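Local structure of uncharacterized HTH-type transcriptional regulator SAR2349 (Staphylococcus aureus, 4EM2) at residues A[90-93]-A[94-98]; A[71-74]-A[75-79]; A[128-131]-A[132-136]; A[82-85]-A[86-89]. The protein probably binds DNA as a transcriptional regulator of the MarR family and binds salicylate. All blocks are in the same frame, centred on the assembly; numbering follows the deposited sequence.

Contact 1 (A[90-93]-A[94-98]); sequences IEKP and TARKT. With SAL (2-hydroxybenzoic acid), chain E.
Glu91 O takes the backbone N-H of Ala95 at 3.0 Å. The N-H of Thr94 also comes to Glu91 O, at 2.6 Å, but its angle of 126° makes that bond weak. The next two amides continue the pattern: Arg96 N gives to Lys92 O and Lys97 N to Pro93 O, the latter from above the carbonyl plane. Pro93 has no N-H to offer, which suits a first turn where no earlier helical carbonyl is available. A water serves the N-H of Glu91 as acceptor and also bonds to Thr94 OG1 at 3.1 Å, so it ties the approach of the chain to the helix start. Thr94 turns its two branches to different uses. With OG1 anti to the carbonyl carbon (chi1 -45°), the hydroxyl meets the water, while CG2 rests 3.7 Å from C4 of the salicylate of chain E. Ile90 works in the same way. Its CG2 lies 3.8 Å from C1 of that salicylate, and CD1 presses on Ala95 CB at 3.4 Å, a tight carbon contact. Thr98 OG1 approaches C5 of the same ring. On another side of the helix, Lys92 CE sits at the edge of the Arg96 guanidinium, 3.3 Å from NH2. Arg96 also touches another bound salicylate, and a sulfate makes a long, weak ion pair with its NH1. The carbonyls of Glu91, Lys92 and Pro93 are thus met by helix amides, and the Glu91 N-H by water. This implies a mostly apolar wall against the chain E salicylate, whose polar hold comes from Arg88, while Lys92 and Arg96 lie on a different face.

Contact 2 (A[71-74]-A[75-79]); sequences RDIA and KHQPT. With SAL (2-hydroxybenzoic acid), chain B.
Ile73 O receives two backbone N-H groups where helix 64-76 ends. Gln77 N reaches it at 2.7 Å, in the carbonyl plane. His76 N comes to the same oxygen at 3.0 Å, from well above that plane. Asp72 O is gripped by His76 as well. The imidazole of His76 donates through ND1 to Asp72 O at 2.8 Å, with the oxygen close to the ring plane, and His76 N adds a weak bond. The ring can fold back this way because CG stands beside the backbone N (chi1 -61°). The Asp72 and His76 side chains cross at about a right angle, with carboxylate and ring planes 29° apart. The main partner of the carboxylate is Arg87 of helix 81-88. Beyond the helix end, Gln77 OE1 bonds to Leu124 N of strand 122-124, and Thr79 CG2 packs against Ile73 CG1 at 4.0 Å. On another side, Arg71 and Lys75 cross with carbon against carbon, CG to CE 3.6 Å. Arg71 runs out to the salicylate of chain B, and its NH2 donates to the hydroxyl oxygen O2 at 3.0 Å. Tyr46 also bonds this ligand. The carbonyls of Asp72 and Ile73 near the helix end are therefore met by late backbone amides and one imidazole. His76 ND1 bears the proton that it gives to Asp72 O, while the Asp72 charge is probably met largely by Arg87.

Contact 3 (A[128-131]-A[132-136]); sequences GHEL and YEIVC
Val135 N gives an almost straight bond to Leu131 O, 2.9 Å long with an N-H...O angle of 173°. Glu133 N does the same to His129 O at 2.9 Å. Tyr132 N to Gly128 O and Ile134 N to Glu130 O complete four successive i to i+4 bonds of a regular helix. Side chains add one polar bridge through water. His129 ND1 holds the water at 2.7 Å, and the same water donates to Glu133 OE2 at 3.2 Å. The histidine and carboxylate are thus joined across one turn without touching directly. Glu133 reaches the water because its CG stands beside the backbone N (chi1 -69°) and the chain then extends over His129 O. Glu130 bends at chi2 (73°), and its OE2 lies 3.8 Å from Ile134 CD1, where the two side chains meet at a slant. The opposite character is found at Leu131 and Val135. They lie side by side and point the same way, with CD2 of Leu131 3.8 Å from CG2 of Val135. Both are buried. Leu131 packs on Leu70, Leu107 and His60, and Val135 on Trp67, Ile56 and Leu57. The Tyr132 side chain leads away from this segment of helix and lies on Ala74 and Lys75 of helix 64-76. Val135 also borders a bound salicylate. This is an amphipathic helix, the start of the long helix 126-148 that follows the two-stranded hairpin of the winged helix-turn-helix in MarR proteins, and it packs its apolar side on helices 46-59 and 64-76.

Contact 4 (A[82-85]-A[86-89]); sequences IEIS and HRRA. With SAL (2-hydroxybenzoic acid), chain E.
Arg87 lies alongside Glu83, one turn up helix 81-88, and both side chains point the same way. NH1 of Arg87 bonds Glu83 OE1 at 3.3 Å, a weak but fairly straight salt bridge. The oxygen lies in the guanidinium plane at its edge, while the carboxylate plane stands 88° from it. Arg87 is bent at chi3 (-71°), which folds the group back over the helix. Glu83 O sits over the face of the guanidinium, 3.8 Å above its plane. Second partners fix both groups. Arg87 NE is held by Asp72, and Thr79 OG1 bonds both Arg87 NH2 and Glu83 OE1. Arg88 leaves from a different side of the helix, bent at chi2 and chi3. Its NH1 makes a weak bond to O1' of the chain E salicylate at 2.9 Å. Ile84 is buried between these two arginines: CG2 meets Arg88 CG at 4.0 Å, and CG1 meets Arg87 NH2. Behind them, Arg87 N to Glu83 O and Arg88 N to Ile84 O hold the backbone. Ala89 has positive phi and gives only weak bonds, to Ser85 O and His86 O. With Ile90 N returning to Ser85 O, this is a Schellman motif, ending the helix just before helix 92-104 in the helix-turn-helix region.

In the fold
Contact 2, contact 4 and contact 1 follow one another along the chain and cover the end of helix 64-76, most of helix 81-88 and the start of helix 92-104. Contacts 4 and 1 are centred 9 Å apart. They touch where Ala95 CB meets Ser85 OG at 3.3 Å, and both border the chain E salicylate, contact 4 with a charge and contact 1 with methyls. Contact 2 is 11 Å from contact 4, centre to centre, joined by the 2.8 Å salt bridge of Asp72 OD2 and Arg87 NE. Its Arg71 serves another salicylate. Contact 3 meets contact 2, where Ala74 CB lies 3.7 Å from Tyr132 CE1. Its nearest atoms stay about 11 Å from contacts 1 and 4.

Contact 1 (A[90-93]-A[94-98])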
loop_
_atom_site.group_PDB
_atom_site.type_symbol
_atom_site.label_atom_id
_atom_site.label_comp_id
_atom_site.label_asym_id
_atom_site.label_seq_id
_atom_site.Cartn_x
_atom_site.Cartn_y
_atom_site.Cartn_z
ATOM N N ILE A 90 3.381 0.592 11.299
ATOM C CA ILE A 90 3.907 -0.765 11.505
ATOM C C ILE A 90 5.032 -0.578 12.495
ATOM O O ILE A 90 5.379 0.575 12.803
ATOM C CB ILE A 90 4.465 -1.400 10.212
ATOM C CG1 ILE A 90 5.424 -0.425 9.527
ATOM C CG2 ILE A 90 3.292 -1.753 9.265
ATOM C CD1 ILE A 90 6.139 -1.023 8.347
ATOM N N GLU A 91 5.588 -1.678 13.006
ATOM C CA GLU A 91 6.685 -1.577 13.972
ATOM C C GLU A 91 8.021 -1.610 13.265
ATOM O O GLU A 91 8.211 -2.364 12.307
ATOM C CB GLU A 91 6.613 -2.701 15.024
ATOM C CG GLU A 91 5.763 -2.365 16.281
ATOM C CD GLU A 91 6.433 -1.317 17.182
ATOM O OE1 GLU A 91 7.603 -1.557 17.608
ATOM O OE2 GLU A 91 5.794 -0.264 17.463
ATOM N N LYS A 92 8.934 -0.772 13.765
ATOM C CA LYS A 92 10.297 -0.619 13.238
ATOM C C LYS A 92 10.922 -1.901 12.688
ATOM O O LYS A 92 11.485 -1.881 11.600
ATOM C CB LYS A 92 11.199 -0.004 14.315
ATOM C CG LYS A 92 10.620 1.283 14.919
ATOM C CD LYS A 92 11.653 2.141 15.685
ATOM C CE LYS A 92 12.714 2.697 14.731
ATOM N NZ LYS A 92 12.022 3.296 13.559
ATOM N N PRO A 93 10.830 -3.023 13.435
ATOM C CA PRO A 93 11.378 -4.323 13.030
ATOM C C PRO A 93 10.763 -4.798 11.715
ATOM O O PRO A 93 11.444 -5.381 10.853
ATOM C CB PRO A 93 10.999 -5.236 14.197
ATOM C CG PRO A 93 11.071 -4.312 15.378
ATOM C CD PRO A 93 10.339 -3.089 14.828
ATOM N N THR A 94 9.460 -4.569 11.584
ATOM C CA THR A 94 8.743 -4.950 10.382
ATOM C C THR A 94 9.176 -4.042 9.237
ATOM O O THR A 94 9.474 -4.492 8.167
ATOM C CB THR A 94 7.280 -4.767 10.558
ATOM O OG1 THR A 94 6.908 -5.299 11.827
ATOM C CG2 THR A 94 6.516 -5.509 9.437
ATOM N N ALA A 95 9.199 -2.753 9.482
ATOM C CA ALA A 95 9.628 -1.820 8.459
ATOM C C ALA A 95 11.109 -2.068 8.048
ATOM O O ALA A 95 11.454 -2.097 6.852
ATOM C CB ALA A 95 9.417 -0.408 8.979
ATOM N N ARG A 96 11.979 -2.283 9.040
ATOM C CA ARG A 96 13.401 -2.512 8.775
ATOM C C ARG A 96 13.565 -3.710 7.885
ATOM O O ARG A 96 14.259 -3.653 6.869
ATOM C CB ARG A 96 14.185 -2.732 10.085
ATOM C CG ARG A 96 15.669 -2.284 10.061
ATOM C CD ARG A 96 16.314 -2.236 11.484
ATOM N NE ARG A 96 15.492 -1.509 12.491
ATOM C CZ ARG A 96 15.652 -0.227 12.879
ATOM N NH1 ARG A 96 16.640 0.527 12.358
ATOM N NH2 ARG A 96 14.794 0.310 13.769
ATOM N N LYS A 97 12.921 -4.805 8.253
ATOM C CA LYS A 97 13.006 -6.032 7.458
ATOM C C LYS A 97 12.522 -5.905 5.995
ATOM O O LYS A 97 13.106 -6.450 5.079
ATOM C CB LYS A 97 12.215 -7.152 8.146
ATOM C CG LYS A 97 12.100 -8.405 7.288
ATOM C CD LYS A 97 11.826 -9.661 8.112
ATOM C CE LYS A 97 11.701 -10.911 7.234
ATOM N NZ LYS A 97 10.350 -11.101 6.546
ATOM N N THR A 98 11.424 -5.200 5.798
ATOM C CA THR A 98 10.851 -5.033 4.433
ATOM C C THR A 98 11.765 -4.120 3.631
ATOM O O THR A 98 12.018 -4.371 2.473
ATOM C CB THR A 98 9.448 -4.395 4.560
ATOM O OG1 THR A 98 8.639 -5.259 5.352
ATOM C CG2 THR A 98 8.762 -4.182 3.182
HETATM C "C1'" SAL E . 2.166 -1.834 5.422
HETATM O "O1'" SAL E . 0.931 -1.781 5.416
HETATM O "O2'" SAL E . 2.865 -0.709 5.154
HETATM C C1 SAL E . 2.897 -3.105 5.760
HETATM C C2 SAL E . 2.221 -4.179 6.450
HETATM C C3 SAL E . 2.960 -5.367 6.762
HETATM C C4 SAL E . 4.338 -5.491 6.395
HETATM C C5 SAL E . 5.002 -4.428 5.710
HETATM C C6 SAL E . 4.293 -3.252 5.394
HETATM O O2 SAL E . 0.862 -4.066 6.821
HETATM O O HOH W 1 4.345 -3.740 12.678
#

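Contact 2 (A[71-74]-A[75-79])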
loop_
_atom_site.group_PDB
_atom_site.type_symbol
_atom_site.label_atom_id
_atom_site.label_comp_id
_atom_site.label_asym_id
_atom_site.label_seq_id
_atom_site.Cartn_x
_atom_site.Cartn_y
_atom_site.Cartn_z
ATOM N N ARG A 71 5.511 1.994 -2.312
ATOM C CA ARG A 71 4.575 3.004 -2.725
ATOM C C ARG A 71 4.707 4.192 -1.801
ATOM O O ARG A 71 4.696 5.354 -2.242
ATOM C CB ARG A 71 3.129 2.439 -2.674
ATOM C CG ARG A 71 2.010 3.427 -3.188
ATOM C CD ARG A 71 0.591 2.747 -3.145
ATOM N NE ARG A 71 0.207 2.417 -1.759
ATOM C CZ ARG A 71 -1.036 2.046 -1.379
ATOM N NH1 ARG A 71 -2.008 1.943 -2.291
ATOM N NH2 ARG A 71 -1.323 1.835 -0.071
ATOM N N ASP A 72 4.804 3.909 -0.503
ATOM C CA ASP A 72 4.901 4.981 0.470
ATOM C C ASP A 72 6.125 5.843 0.179
ATOM O O ASP A 72 6.048 7.070 0.228
ATOM C CB ASP A 72 4.989 4.431 1.901
ATOM C CG ASP A 72 5.239 5.535 2.930
ATOM O OD1 ASP A 72 6.443 5.875 3.127
ATOM O OD2 ASP A 72 4.257 6.061 3.506
ATOM N N ILE A 73 7.248 5.201 -0.093
ATOM C CA ILE A 73 8.473 5.951 -0.367
ATOM C C ILE A 73 8.256 6.775 -1.679
ATOM O O ILE A 73 8.622 7.950 -1.757
ATOM C CB ILE A 73 9.657 4.973 -0.555
ATOM C CG1 ILE A 73 9.971 4.298 0.791
ATOM C CG2 ILE A 73 10.884 5.690 -0.999
ATOM C CD1 ILE A 73 11.051 3.286 0.756
ATOM N N ALA A 74 7.630 6.156 -2.677
ATOM C CA ALA A 74 7.427 6.786 -3.967
ATOM C C ALA A 74 6.736 8.084 -3.733
ATOM O O ALA A 74 7.127 9.083 -4.272
ATOM C CB ALA A 74 6.549 5.889 -4.897
ATOM N N LYS A 75 5.707 8.071 -2.887
ATOM C CA LYS A 75 4.935 9.278 -2.646
ATOM C C LYS A 75 5.525 10.284 -1.686
ATOM O O LYS A 75 5.122 11.408 -1.696
ATOM C CB LYS A 75 3.529 8.902 -2.187
ATOM C CG LYS A 75 2.827 7.960 -3.238
ATOM C CD LYS A 75 1.459 7.405 -2.756
ATOM C CE LYS A 75 0.653 6.734 -3.907
ATOM N NZ LYS A 75 0.132 7.706 -4.956
ATOM N N HIS A 76 6.517 9.905 -0.898
ATOM C CA HIS A 76 7.028 10.834 0.096
ATOM C C HIS A 76 8.523 11.084 0.047
ATOM O O HIS A 76 9.054 11.880 0.865
ATOM C CB HIS A 76 6.670 10.324 1.507
ATOM C CG HIS A 76 5.195 10.208 1.735
ATOM N ND1 HIS A 76 4.496 9.030 1.522
ATOM C CD2 HIS A 76 4.277 11.136 2.092
ATOM C CE1 HIS A 76 3.211 9.248 1.735
ATOM N NE2 HIS A 76 3.052 10.518 2.081
ATOM N N GLN A 77 9.203 10.414 -0.878
ATOM C CA GLN A 77 10.653 10.543 -0.934
ATOM C C GLN A 77 11.153 11.991 -1.182
ATOM O O GLN A 77 10.534 12.758 -1.869
ATOM C CB GLN A 77 11.231 9.592 -1.988
ATOM C CG GLN A 77 10.619 9.742 -3.387
ATOM C CD GLN A 77 11.438 8.992 -4.416
ATOM O OE1 GLN A 77 11.793 7.834 -4.212
ATOM N NE2 GLN A 77 11.785 9.664 -5.505
ATOM N N PRO A 78 12.316 12.328 -0.659
ATOM C CA PRO A 78 13.189 11.465 0.139
ATOM C C PRO A 78 12.550 11.252 1.504
ATOM O O PRO A 78 12.037 12.211 2.098
ATOM C CB PRO A 78 14.489 12.275 0.207
ATOM C CG PRO A 78 14.429 13.158 -1.035
ATOM C CD PRO A 78 12.998 13.593 -1.012
ATOM N N THR A 79 12.515 10.019 2.005
ATOM C CA THR A 79 11.910 9.795 3.319
ATOM C C THR A 79 12.805 8.888 4.155
ATOM O O THR A 79 13.908 8.502 3.704
ATOM C CB THR A 79 10.465 9.255 3.215
ATOM O OG1 THR A 79 9.835 9.301 4.511
ATOM C CG2 THR A 79 10.460 7.804 2.685
HETATM C "C1'" SAL B . -3.682 -1.256 2.719
HETATM O "O1'" SAL B . -3.660 -0.026 2.850
HETATM O "O2'" SAL B . -3.818 -2.075 3.798
HETATM C C1 SAL B . -3.478 -1.856 1.405
HETATM C C2 SAL B . -3.535 -1.078 0.215
HETATM C C3 SAL B . -3.315 -1.668 -1.038
HETATM C C4 SAL B . -3.033 -3.041 -1.106
HETATM C C5 SAL B . -2.985 -3.817 0.073
HETATM C C6 SAL B . -3.207 -3.231 1.321
HETATM O O2 SAL B . -3.789 0.194 0.279
#

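Contact 3 (A[128-131]-A[132-136])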
loop_
_atom_site.group_PDB
_atom_site.type_symbol
_atom_site.label_atom_id
_atom_site.label_comp_id
_atom_site.label_asym_id
_atom_site.label_seq_id
_atom_site.Cartn_x
_atom_site.Cartn_y
_atom_site.Cartn_z
ATOM N N GLY A 128 13.107 0.639 -9.319
ATOM C CA GLY A 128 11.981 0.840 -8.434
ATOM C C GLY A 128 10.872 1.653 -9.094
ATOM O O GLY A 128 9.652 1.299 -8.995
ATOM N N HIS A 129 11.250 2.749 -9.786
ATOM C CA HIS A 129 10.264 3.574 -10.463
ATOM C C HIS A 129 9.559 2.852 -11.583
ATOM O O HIS A 129 8.341 3.003 -11.806
ATOM C CB HIS A 129 10.923 4.849 -11.028
ATOM C CG HIS A 129 11.113 5.938 -10.009
ATOM N ND1 HIS A 129 10.049 6.583 -9.411
ATOM C CD2 HIS A 129 12.241 6.512 -9.503
ATOM C CE1 HIS A 129 10.517 7.510 -8.584
ATOM N NE2 HIS A 129 11.843 7.486 -8.621
ATOM N N GLU A 130 10.315 2.059 -12.324
ATOM C CA GLU A 130 9.703 1.317 -13.411
ATOM C C GLU A 130 8.699 0.316 -12.821
ATOM O O GLU A 130 7.598 0.149 -13.329
ATOM C CB GLU A 130 10.768 0.560 -14.185
ATOM C CG GLU A 130 10.258 -0.195 -15.358
ATOM C CD GLU A 130 9.842 0.656 -16.560
ATOM O OE1 GLU A 130 10.195 1.849 -16.620
ATOM O OE2 GLU A 130 9.187 0.093 -17.485
ATOM N N LEU A 131 9.078 -0.375 -11.769
ATOM C CA LEU A 131 8.160 -1.365 -11.195
ATOM C C LEU A 131 6.887 -0.620 -10.707
ATOM O O LEU A 131 5.755 -1.005 -10.992
ATOM C CB LEU A 131 8.850 -2.076 -10.046
ATOM C CG LEU A 131 8.094 -3.198 -9.282
ATOM C CD1 LEU A 131 9.120 -3.965 -8.492
ATOM C CD2 LEU A 131 7.010 -2.613 -8.365
ATOM N N TYR A 132 7.104 0.497 -10.029
ATOM C CA TYR A 132 6.013 1.295 -9.459
ATOM C C TYR A 132 4.999 1.759 -10.486
ATOM O O TYR A 132 3.785 1.613 -10.285
ATOM C CB TYR A 132 6.615 2.504 -8.741
ATOM C CG TYR A 132 5.590 3.468 -8.192
ATOM C CD1 TYR A 132 4.849 3.152 -7.065
ATOM C CD2 TYR A 132 5.356 4.696 -8.820
ATOM C CE1 TYR A 132 3.904 4.001 -6.575
ATOM C CE2 TYR A 132 4.406 5.574 -8.336
ATOM C CZ TYR A 132 3.677 5.207 -7.207
ATOM O OH TYR A 132 2.704 6.027 -6.727
ATOM N N GLU A 133 5.484 2.343 -11.587
ATOM C CA GLU A 133 4.581 2.814 -12.619
ATOM C C GLU A 133 3.813 1.671 -13.226
ATOM O O GLU A 133 2.613 1.809 -13.518
ATOM C CB GLU A 133 5.333 3.548 -13.727
ATOM C CG GLU A 133 5.915 4.886 -13.272
ATOM C CD GLU A 133 6.898 5.459 -14.307
ATOM O OE1 GLU A 133 6.652 5.254 -15.551
ATOM O OE2 GLU A 133 7.897 6.088 -13.858
ATOM N N ILE A 134 4.454 0.522 -13.374
ATOM C CA ILE A 134 3.741 -0.595 -13.968
ATOM C C ILE A 134 2.626 -1.169 -13.054
ATOM O O ILE A 134 1.506 -1.456 -13.502
ATOM C CB ILE A 134 4.670 -1.728 -14.325
ATOM C CG1 ILE A 134 5.489 -1.350 -15.544
ATOM C CG2 ILE A 134 3.864 -2.980 -14.644
ATOM C CD1 ILE A 134 6.774 -2.199 -15.631
ATOM N N VAL A 135 2.954 -1.382 -11.786
ATOM C CA VAL A 135 1.947 -1.899 -10.856
ATOM C C VAL A 135 0.804 -0.916 -10.734
ATOM O O VAL A 135 -0.343 -1.278 -10.827
ATOM C CB VAL A 135 2.573 -2.122 -9.438
ATOM C CG1 VAL A 135 1.441 -2.270 -8.351
ATOM C CG2 VAL A 135 3.485 -3.393 -9.469
ATOM N N CYS A 136 1.140 0.351 -10.553
ATOM C CA CYS A 136 0.149 1.352 -10.345
ATOM C C CYS A 136 -0.885 1.417 -11.482
ATOM O O CYS A 136 -2.104 1.451 -11.252
ATOM C CB CYS A 136 0.890 2.663 -10.082
ATOM S SG CYS A 136 -0.165 4.076 -10.019
HETATM O O HOH W 2 7.654 6.612 -10.665
#

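Contact 4 (A[82-85]-A[86-89])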
loop_
_atom_site.group_PDB
_atom_site.type_symbol
_atom_site.label_atom_id
_atom_site.label_comp_id
_atom_site.label_asym_id
_atom_site.label_seq_id
_atom_site.Cartn_x
_atom_site.Cartn_y
_atom_site.Cartn_z
ATOM N N ILE A 82 12.038 6.079 9.866
ATOM C CA ILE A 82 11.193 6.730 10.890
ATOM C C ILE A 82 9.836 7.198 10.349
ATOM O O ILE A 82 8.770 6.841 10.885
ATOM C CB ILE A 82 11.860 8.002 11.478
ATOM C CG1 ILE A 82 13.199 7.648 12.135
ATOM C CG2 ILE A 82 10.911 8.710 12.422
ATOM C CD1 ILE A 82 13.200 6.397 12.909
ATOM N N GLU A 83 9.867 8.020 9.297
ATOM C CA GLU A 83 8.631 8.532 8.726
ATOM C C GLU A 83 7.799 7.415 8.177
ATOM O O GLU A 83 6.593 7.432 8.329
ATOM C CB GLU A 83 8.880 9.499 7.582
ATOM C CG GLU A 83 9.648 10.770 7.964
ATOM C CD GLU A 83 9.855 11.688 6.764
ATOM O OE1 GLU A 83 9.341 11.407 5.651
ATOM O OE2 GLU A 83 10.531 12.712 6.938
ATOM N N ILE A 84 8.443 6.456 7.517
ATOM C CA ILE A 84 7.691 5.345 6.906
ATOM C C ILE A 84 6.877 4.588 7.982
ATOM O O ILE A 84 5.668 4.446 7.872
ATOM C CB ILE A 84 8.636 4.345 6.176
ATOM C CG1 ILE A 84 9.322 5.011 4.977
ATOM C CG2 ILE A 84 7.814 3.150 5.660
ATOM C CD1 ILE A 84 10.380 4.156 4.376
ATOM N N SER A 85 7.566 4.114 9.010
ATOM C CA SER A 85 6.946 3.381 10.121
ATOM C C SER A 85 5.757 4.116 10.695
ATOM O O SER A 85 4.732 3.504 11.014
ATOM C CB SER A 85 7.955 3.175 11.238
ATOM O OG SER A 85 8.908 2.233 10.805
ATOM N N HIS A 86 5.896 5.427 10.819
ATOM C CA HIS A 86 4.829 6.221 11.342
ATOM C C HIS A 86 3.615 6.308 10.397
ATOM O O HIS A 86 2.478 6.086 10.802
ATOM C CB HIS A 86 5.341 7.603 11.684
ATOM C CG HIS A 86 4.268 8.503 12.184
ATOM N ND1 HIS A 86 3.318 9.059 11.351
ATOM C CD2 HIS A 86 3.922 8.859 13.442
ATOM C CE1 HIS A 86 2.428 9.715 12.078
ATOM N NE2 HIS A 86 2.774 9.609 13.351
ATOM N N ARG A 87 3.814 6.632 9.137
ATOM C CA ARG A 87 2.652 6.698 8.270
ATOM C C ARG A 87 2.001 5.317 8.035
ATOM O O ARG A 87 0.806 5.225 7.851
ATOM C CB ARG A 87 3.013 7.264 6.871
ATOM C CG ARG A 87 3.474 8.710 6.808
ATOM C CD ARG A 87 3.733 9.069 5.342
ATOM N NE ARG A 87 4.932 8.392 4.845
ATOM C CZ ARG A 87 6.135 8.951 4.770
ATOM N NH1 ARG A 87 6.294 10.223 5.147
ATOM N NH2 ARG A 87 7.195 8.218 4.404
ATOM N N ARG A 88 2.805 4.265 7.977
ATOM C CA ARG A 88 2.291 2.926 7.708
ATOM C C ARG A 88 1.711 2.275 8.959
ATOM O O ARG A 88 0.930 1.300 8.893
ATOM C CB ARG A 88 3.410 2.046 7.156
ATOM C CG ARG A 88 3.918 2.452 5.763
ATOM C CD ARG A 88 3.044 1.855 4.666
ATOM N NE ARG A 88 1.861 2.641 4.389
ATOM C CZ ARG A 88 0.634 2.155 4.229
ATOM N NH1 ARG A 88 0.386 0.852 4.333
ATOM N NH2 ARG A 88 -0.337 3.008 3.910
ATOM N N ALA A 89 2.088 2.823 10.102
ATOM C CA ALA A 89 1.613 2.276 11.381
ATOM C C ALA A 89 2.094 0.833 11.534
ATOM O O ALA A 89 1.311 -0.066 11.822
ATOM C CB ALA A 89 0.043 2.344 11.462
HETATM C "C1'" SAL E . 2.166 -1.834 5.422
HETATM O "O1'" SAL E . 0.931 -1.781 5.416
HETATM O "O2'" SAL E . 2.865 -0.709 5.154
HETATM C C1 SAL E . 2.897 -3.105 5.760
HETATM C C2 SAL E . 2.221 -4.179 6.450
HETATM C C3 SAL E . 2.960 -5.367 6.762
HETATM C C4 SAL E . 4.338 -5.491 6.395
HETATM C C5 SAL E . 5.002 -4.428 5.710
HETATM C C6 SAL E . 4.293 -3.252 5.394
HETATM O O2 SAL E . 0.862 -4.066 6.821
#